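Local coordinates for protein nucleoporin NUP82 (Chaetomium thermophilum, PDB 5CWW) that probably serves as a structural component of the nuclear pore complex and as a docking partner for nuclear transport factors, at residues 433-437 / 476-480; 505-510 / 559-565; 429-433 / 488-492. All coordinates share one frame; numbering follows the deposited sequence.

Interaction 1: 433-437 / 476-480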
# COMPACT_ATOMS: atom_id res chain seq x y z
N THR B 433 -13.07 -4.04 -6.32
CA THR B 433 -13.61 -3.23 -7.41
C THR B 433 -15.13 -3.17 -7.34
O THR B 433 -15.73 -2.12 -7.60
CB THR B 433 -13.19 -3.79 -8.78
OG1 THR B 433 -11.76 -3.85 -8.86
CG2 THR B 433 -13.73 -2.92 -9.92
N SER B 434 -15.75 -4.29 -6.99
CA SER B 434 -17.20 -4.40 -6.95
C SER B 434 -17.80 -3.59 -5.81
O SER B 434 -19.01 -3.41 -5.74
CB SER B 434 -17.62 -5.86 -6.82
OG SER B 434 -17.27 -6.37 -5.54
N GLY B 435 -16.95 -3.12 -4.90
CA GLY B 435 -17.40 -2.43 -3.71
C GLY B 435 -17.57 -3.39 -2.54
O GLY B 435 -17.98 -2.99 -1.46
N GLN B 436 -17.25 -4.66 -2.77
CA GLN B 436 -17.26 -5.65 -1.71
C GLN B 436 -16.24 -5.28 -0.64
O GLN B 436 -15.11 -4.89 -0.95
CB GLN B 436 -16.95 -7.05 -2.26
CG GLN B 436 -16.86 -8.15 -1.21
CD GLN B 436 -16.10 -9.37 -1.69
OE1 GLN B 436 -14.87 -9.42 -1.62
NE2 GLN B 436 -16.83 -10.36 -2.18
N VAL B 437 -16.65 -5.39 0.62
CA VAL B 437 -15.77 -5.15 1.75
C VAL B 437 -15.54 -6.45 2.50
O VAL B 437 -16.47 -7.22 2.75
CB VAL B 437 -16.35 -4.10 2.72
CG1 VAL B 437 -15.42 -3.90 3.92
CG2 VAL B 437 -16.58 -2.78 2.00
N PHE B 476 -19.17 -8.34 2.90
CA PHE B 476 -20.45 -7.80 2.47
C PHE B 476 -20.32 -6.80 1.33
O PHE B 476 -19.32 -6.10 1.21
CB PHE B 476 -21.16 -7.13 3.66
CG PHE B 476 -20.35 -6.06 4.34
CD1 PHE B 476 -20.36 -4.76 3.86
CD2 PHE B 476 -19.58 -6.35 5.45
CE1 PHE B 476 -19.63 -3.77 4.48
CE2 PHE B 476 -18.83 -5.36 6.07
CZ PHE B 476 -18.86 -4.07 5.59
N ASP B 477 -21.35 -6.74 0.49
CA ASP B 477 -21.43 -5.75 -0.58
C ASP B 477 -21.73 -4.37 -0.01
O ASP B 477 -22.34 -4.25 1.06
CB ASP B 477 -22.50 -6.13 -1.60
CG ASP B 477 -22.09 -7.28 -2.50
OD1 ASP B 477 -20.88 -7.43 -2.77
OD2 ASP B 477 -22.99 -8.03 -2.94
N THR B 478 -21.31 -3.34 -0.73
CA THR B 478 -21.72 -1.97 -0.43
C THR B 478 -22.42 -1.36 -1.64
O THR B 478 -22.99 -0.27 -1.56
CB THR B 478 -20.52 -1.08 -0.05
OG1 THR B 478 -19.60 -1.00 -1.14
CG2 THR B 478 -19.81 -1.64 1.18
N LEU B 479 -22.38 -2.07 -2.77
CA LEU B 479 -23.04 -1.64 -4.00
C LEU B 479 -24.02 -2.69 -4.51
O LEU B 479 -23.81 -3.89 -4.30
CB LEU B 479 -22.01 -1.33 -5.09
CG LEU B 479 -21.01 -0.21 -4.82
CD1 LEU B 479 -19.99 -0.14 -5.96
CD2 LEU B 479 -21.71 1.12 -4.65
N LYS B 480 -25.08 -2.24 -5.17
CA LYS B 480 -25.96 -3.15 -5.89
C LYS B 480 -25.28 -3.52 -7.20
O LYS B 480 -24.44 -2.77 -7.69
CB LYS B 480 -27.33 -2.52 -6.15
CG LYS B 480 -27.99 -1.92 -4.92
CD LYS B 480 -29.47 -1.64 -5.19
CE LYS B 480 -30.10 -0.82 -4.08
NZ LYS B 480 -29.56 0.58 -4.06
O HOH W 1 -20.52 -4.38 -3.44
O HOH W 2 -19.73 -7.80 -4.94
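Two first torsions bring 476-480 onto Val437 and Gly435. Phe476 CG (chi1 56°) and Thr478 OG1 (chi1 62°) both stand between the backbone N and the carbonyl carbon. One setting lays the phenyl ring beside Val437; the other turns the hydroxyl to the Gly435 carbonyl. The contact lies at the end of an antiparallel pairing in one blade of the N-terminal beta-propeller domain, where strand 437-441 begins and strand 469-476 ends. Val437 and Phe476 form a hydrogen-bonded pair: Val437 N gives to Phe476 O at 2.8 Å, and Phe476 N gives to Val437 O at 2.9 Å. Their side chains lie alongside each other. Val437 CB sits over one face of the ring, near its rim, 3.7 Å from Phe476 CE1. Val437 CG2 meets Thr478 CG2 at 3.5 Å, and both residues also touch Val504 of the next blade. Thr478 OG1 donates to Gly435 O at 2.6 Å, from a direction bent away from the carbonyl axis (C=O...donor angle 125°). With an alanine in place of Thr478, Gly435 O would probably lose this hydroxyl donor and Val437 CG2 its methyl neighbour. Before the strand the backbone is shaped by an ST turn, in which Ser434 OG accepts from Gln436 N. Water 1 helps join the segments: it accepts from Leu479 N at 3.0 Å and lies 2.9 Å from Ser434 O. At Phe476 the sheet runs on into the chain of another protein. Its strand pairs in parallel with Phe476, and its backbone bonds Asp477 OD2. Gly435 has no side chain, and a CB there would collide with Leu479 CD1. That same methyl, Leu479 CD1, rests 3.4 Å from Ser434 O.

Interaction 2: 505-510 / 559-565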
# COMPACT_ATOMS: atom_id res chain seq x y z
N THR B 505 -16.26 5.34 -0.34
CA THR B 505 -16.71 6.29 -1.35
C THR B 505 -16.57 5.68 -2.74
O THR B 505 -15.57 5.05 -3.06
CB THR B 505 -15.91 7.61 -1.30
OG1 THR B 505 -16.03 8.19 0.00
CG2 THR B 505 -16.44 8.60 -2.34
N HIS B 506 -17.59 5.89 -3.56
CA HIS B 506 -17.67 5.32 -4.90
C HIS B 506 -18.57 6.24 -5.72
O HIS B 506 -19.42 6.91 -5.15
CB HIS B 506 -18.22 3.89 -4.84
CG HIS B 506 -18.19 3.16 -6.15
ND1 HIS B 506 -19.24 3.19 -7.04
CD2 HIS B 506 -17.24 2.37 -6.71
CE1 HIS B 506 -18.94 2.46 -8.10
NE2 HIS B 506 -17.73 1.95 -7.92
N PRO B 507 -18.37 6.29 -7.05
CA PRO B 507 -19.25 7.16 -7.84
C PRO B 507 -20.75 6.88 -7.64
O PRO B 507 -21.57 7.77 -7.88
CB PRO B 507 -18.83 6.85 -9.28
CG PRO B 507 -17.39 6.48 -9.16
CD PRO B 507 -17.26 5.75 -7.86
N ALA B 508 -21.08 5.68 -7.20
CA ALA B 508 -22.47 5.31 -6.97
C ALA B 508 -23.00 5.92 -5.68
O ALA B 508 -24.19 6.23 -5.57
CB ALA B 508 -22.61 3.79 -6.93
N GLY B 509 -22.12 6.10 -4.70
CA GLY B 509 -22.51 6.70 -3.43
C GLY B 509 -21.51 6.49 -2.31
O GLY B 509 -20.42 5.95 -2.54
N ILE B 510 -21.88 6.93 -1.11
CA ILE B 510 -21.02 6.83 0.06
C ILE B 510 -21.68 5.95 1.13
O ILE B 510 -22.89 6.01 1.33
CB ILE B 510 -20.71 8.22 0.66
CG1 ILE B 510 -20.12 9.14 -0.41
CG2 ILE B 510 -19.75 8.09 1.85
CD1 ILE B 510 -19.94 10.58 0.03
N GLN B 559 -22.39 9.76 -13.56
CA GLN B 559 -21.19 8.93 -13.47
C GLN B 559 -20.02 9.69 -12.85
O GLN B 559 -18.91 9.17 -12.76
CB GLN B 559 -20.80 8.42 -14.86
CG GLN B 559 -21.86 7.55 -15.51
CD GLN B 559 -21.46 7.09 -16.90
OE1 GLN B 559 -20.70 7.76 -17.60
NE2 GLN B 559 -21.98 5.94 -17.32
N SER B 560 -20.28 10.92 -12.41
CA SER B 560 -19.26 11.76 -11.80
C SER B 560 -18.64 11.08 -10.58
O SER B 560 -19.35 10.66 -9.68
CB SER B 560 -19.85 13.11 -11.39
OG SER B 560 -19.07 13.72 -10.38
N PRO B 561 -17.30 10.98 -10.55
CA PRO B 561 -16.68 10.38 -9.37
C PRO B 561 -16.75 11.30 -8.16
O PRO B 561 -16.75 12.52 -8.32
CB PRO B 561 -15.23 10.16 -9.81
CG PRO B 561 -14.99 11.23 -10.81
CD PRO B 561 -16.29 11.42 -11.53
N LEU B 562 -16.81 10.72 -6.97
CA LEU B 562 -16.89 11.50 -5.74
C LEU B 562 -15.53 11.57 -5.07
O LEU B 562 -14.79 10.58 -5.03
CB LEU B 562 -17.92 10.90 -4.78
CG LEU B 562 -19.34 10.72 -5.34
CD1 LEU B 562 -20.24 10.10 -4.29
CD2 LEU B 562 -19.91 12.05 -5.82
N ALA B 563 -15.20 12.74 -4.54
CA ALA B 563 -14.01 12.89 -3.72
C ALA B 563 -14.14 12.00 -2.49
O ALA B 563 -15.22 11.91 -1.89
CB ALA B 563 -13.82 14.34 -3.31
N ALA B 564 -13.05 11.32 -2.13
CA ALA B 564 -13.04 10.44 -0.97
C ALA B 564 -13.58 11.17 0.25
O ALA B 564 -13.17 12.29 0.54
CB ALA B 564 -11.64 9.92 -0.71
N ALA B 565 -14.50 10.52 0.96
CA ALA B 565 -15.17 11.12 2.11
C ALA B 565 -14.16 11.59 3.14
O ALA B 565 -13.19 10.90 3.45
CB ALA B 565 -16.13 10.12 2.73
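Leu562 is the main bump, and it fits against the hairpin turn of 505-510. Its CG is anti to the carbonyl carbon (chi1 -55°), which directs the branch at the turn. Leu562 CD1 settles in a hollow walled by His506 O at 3.4 Å, Ile510 CG1 at 4.0 Å and Gly509 CA. Nearer the backbone, Leu562 CB takes Thr505 CG2 at 3.7 Å. This methyl also faces Ala563 O. The threonine thus splits its work: CG2 packs, while OG1 accepts from Ala565 N at 2.9 Å. At one end of the contact Ala565 CB adds a small bump, 4.2 Å from Ile510 CG2. At the other, the Pro507 ring leans on the backbone of 560-561, with Pro507 CG 4.0 Å from Pro561 CA. Gln555 NE2 bonds both Pro507 O and Ser560 O. Ser579 touches Ile510 and Leu562 from strand 576-580. The turn is a type I beta turn from His506 to Gly509, closed by Gly509 N to His506 O. Such a two-residue turn joins strands 501-506 and 509-514 in a beta hairpin, and the chain packed against it leads on to strand 566-570, probably part of the next blade of the beta-propeller.

Interaction 3: 429-433 / 488-492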
# COMPACT_ATOMS: atom_id res chain seq x y z
N CYS B 429 -9.02 -4.45 6.55
CA CYS B 429 -10.21 -4.25 5.74
C CYS B 429 -9.82 -4.12 4.27
O CYS B 429 -8.90 -3.36 3.93
CB CYS B 429 -10.97 -3.00 6.21
SG CYS B 429 -11.33 -3.00 7.99
N LEU B 430 -10.51 -4.86 3.41
CA LEU B 430 -10.17 -4.94 2.00
C LEU B 430 -11.36 -4.54 1.13
O LEU B 430 -12.46 -5.04 1.31
CB LEU B 430 -9.71 -6.35 1.63
CG LEU B 430 -8.63 -6.97 2.52
CD1 LEU B 430 -8.40 -8.43 2.15
CD2 LEU B 430 -7.33 -6.18 2.40
N LEU B 431 -11.11 -3.63 0.19
CA LEU B 431 -12.15 -3.11 -0.69
C LEU B 431 -11.93 -3.56 -2.13
O LEU B 431 -10.89 -3.28 -2.74
CB LEU B 431 -12.17 -1.58 -0.61
CG LEU B 431 -13.27 -0.78 -1.31
CD1 LEU B 431 -14.66 -1.31 -0.97
CD2 LEU B 431 -13.15 0.68 -0.89
N SER B 432 -12.91 -4.29 -2.67
CA SER B 432 -12.83 -4.81 -4.03
C SER B 432 -13.40 -3.82 -5.04
O SER B 432 -14.12 -2.90 -4.68
CB SER B 432 -13.59 -6.14 -4.13
OG SER B 432 -13.17 -7.05 -3.13
N THR B 433 -13.07 -4.04 -6.32
CA THR B 433 -13.61 -3.23 -7.41
C THR B 433 -15.13 -3.17 -7.34
O THR B 433 -15.73 -2.12 -7.60
CB THR B 433 -13.19 -3.79 -8.78
OG1 THR B 433 -11.76 -3.85 -8.86
CG2 THR B 433 -13.73 -2.92 -9.92
N GLY B 488 -14.21 0.70 -11.66
CA GLY B 488 -14.45 1.61 -10.56
C GLY B 488 -13.37 1.54 -9.50
O GLY B 488 -12.81 0.47 -9.25
N TRP B 489 -13.08 2.68 -8.89
CA TRP B 489 -12.07 2.78 -7.84
C TRP B 489 -12.70 3.27 -6.54
O TRP B 489 -12.61 4.45 -6.20
CB TRP B 489 -10.94 3.72 -8.26
CG TRP B 489 -9.87 3.05 -9.05
CD1 TRP B 489 -9.88 2.79 -10.39
CD2 TRP B 489 -8.62 2.55 -8.55
NE1 TRP B 489 -8.71 2.16 -10.76
CE2 TRP B 489 -7.92 2.00 -9.65
CE3 TRP B 489 -8.03 2.52 -7.29
CZ2 TRP B 489 -6.66 1.42 -9.51
CZ3 TRP B 489 -6.78 1.94 -7.15
CH2 TRP B 489 -6.11 1.40 -8.26
N PRO B 490 -13.34 2.36 -5.79
CA PRO B 490 -13.89 2.75 -4.49
C PRO B 490 -12.77 2.98 -3.47
O PRO B 490 -11.71 2.36 -3.60
CB PRO B 490 -14.78 1.55 -4.11
CG PRO B 490 -14.17 0.39 -4.83
CD PRO B 490 -13.62 0.95 -6.12
N MET B 491 -13.01 3.84 -2.49
CA MET B 491 -11.96 4.25 -1.56
C MET B 491 -12.40 4.16 -0.10
O MET B 491 -13.55 4.43 0.22
CB MET B 491 -11.54 5.69 -1.85
CG MET B 491 -11.02 5.93 -3.26
SD MET B 491 -10.87 7.68 -3.63
CE MET B 491 -12.59 8.12 -3.88
N PHE B 492 -11.46 3.78 0.77
CA PHE B 492 -11.68 3.85 2.21
C PHE B 492 -11.39 5.26 2.72
O PHE B 492 -10.55 5.97 2.16
CB PHE B 492 -10.79 2.85 2.95
CG PHE B 492 -11.33 1.44 2.97
CD1 PHE B 492 -12.63 1.18 3.35
CD2 PHE B 492 -10.51 0.38 2.63
CE1 PHE B 492 -13.12 -0.12 3.38
CE2 PHE B 492 -10.98 -0.92 2.66
CZ PHE B 492 -12.29 -1.17 3.04
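Leu431 carries this contact with Pro490 and Phe492, and each carbon beyond its CA has a neighbour. CB lies against the aromatic rim, 3.5 Å from Phe492 CE2. CG stands anti to the backbone N (chi1 -173°) and reaches Pro490 CG at 3.8 Å. From there the chain forks. CD1 turns back to Val437 and Gln436. CD2 goes over the face of the Phe492 ring, 4.2 Å from its centroid and only 3° off the normal, a CH-pi contact; it also lies 3.5 Å from Pro490 C. The methyl therefore sits between ring and proline. This is packing between neighbouring beta-propeller blades: strand 427-432 belongs to one sheet and strand 491-494 to the next. No hydrogen bond joins the two segments. Phe502 of the second sheet also meets the phenyl ring, with the planes nearly perpendicular. Cys429 adds its CB to the ring's far end, 3.9 Å from Phe492 CZ. Pro490 CG presses on the opposite strand's backbone, 3.3 Å from Ser432 O. At the loop end Thr433 divides its branches. Its CG2 rests 3.6 Å from Gly488 O, while OG1 bonds to Glu388 and Lys390.

All three contacts are mostly buried and lie on the same side of the chain's centre. Interaction 3 is nearest that centre. Interaction 1 lies farther out and borders another protein; neither interaction 2 nor interaction 3 touches another protein chain. Interaction 2 reaches the surface at its Pro507 and Gln559 end. Interactions 1 and 3 share Thr433 and start from the same stretch of chain. Interactions 2 and 3 meet through neighbouring strands of one sheet, with a probable hydrogen bond between Thr505 O and Met491 N. Leu479 touches His506 and Ala508, tying interaction 1 to interaction 2. Chemistry follows place: strand pairing, a hydroxyl and water in 1, one hydrogen bond beside apolar packing in 2, packing alone in 3.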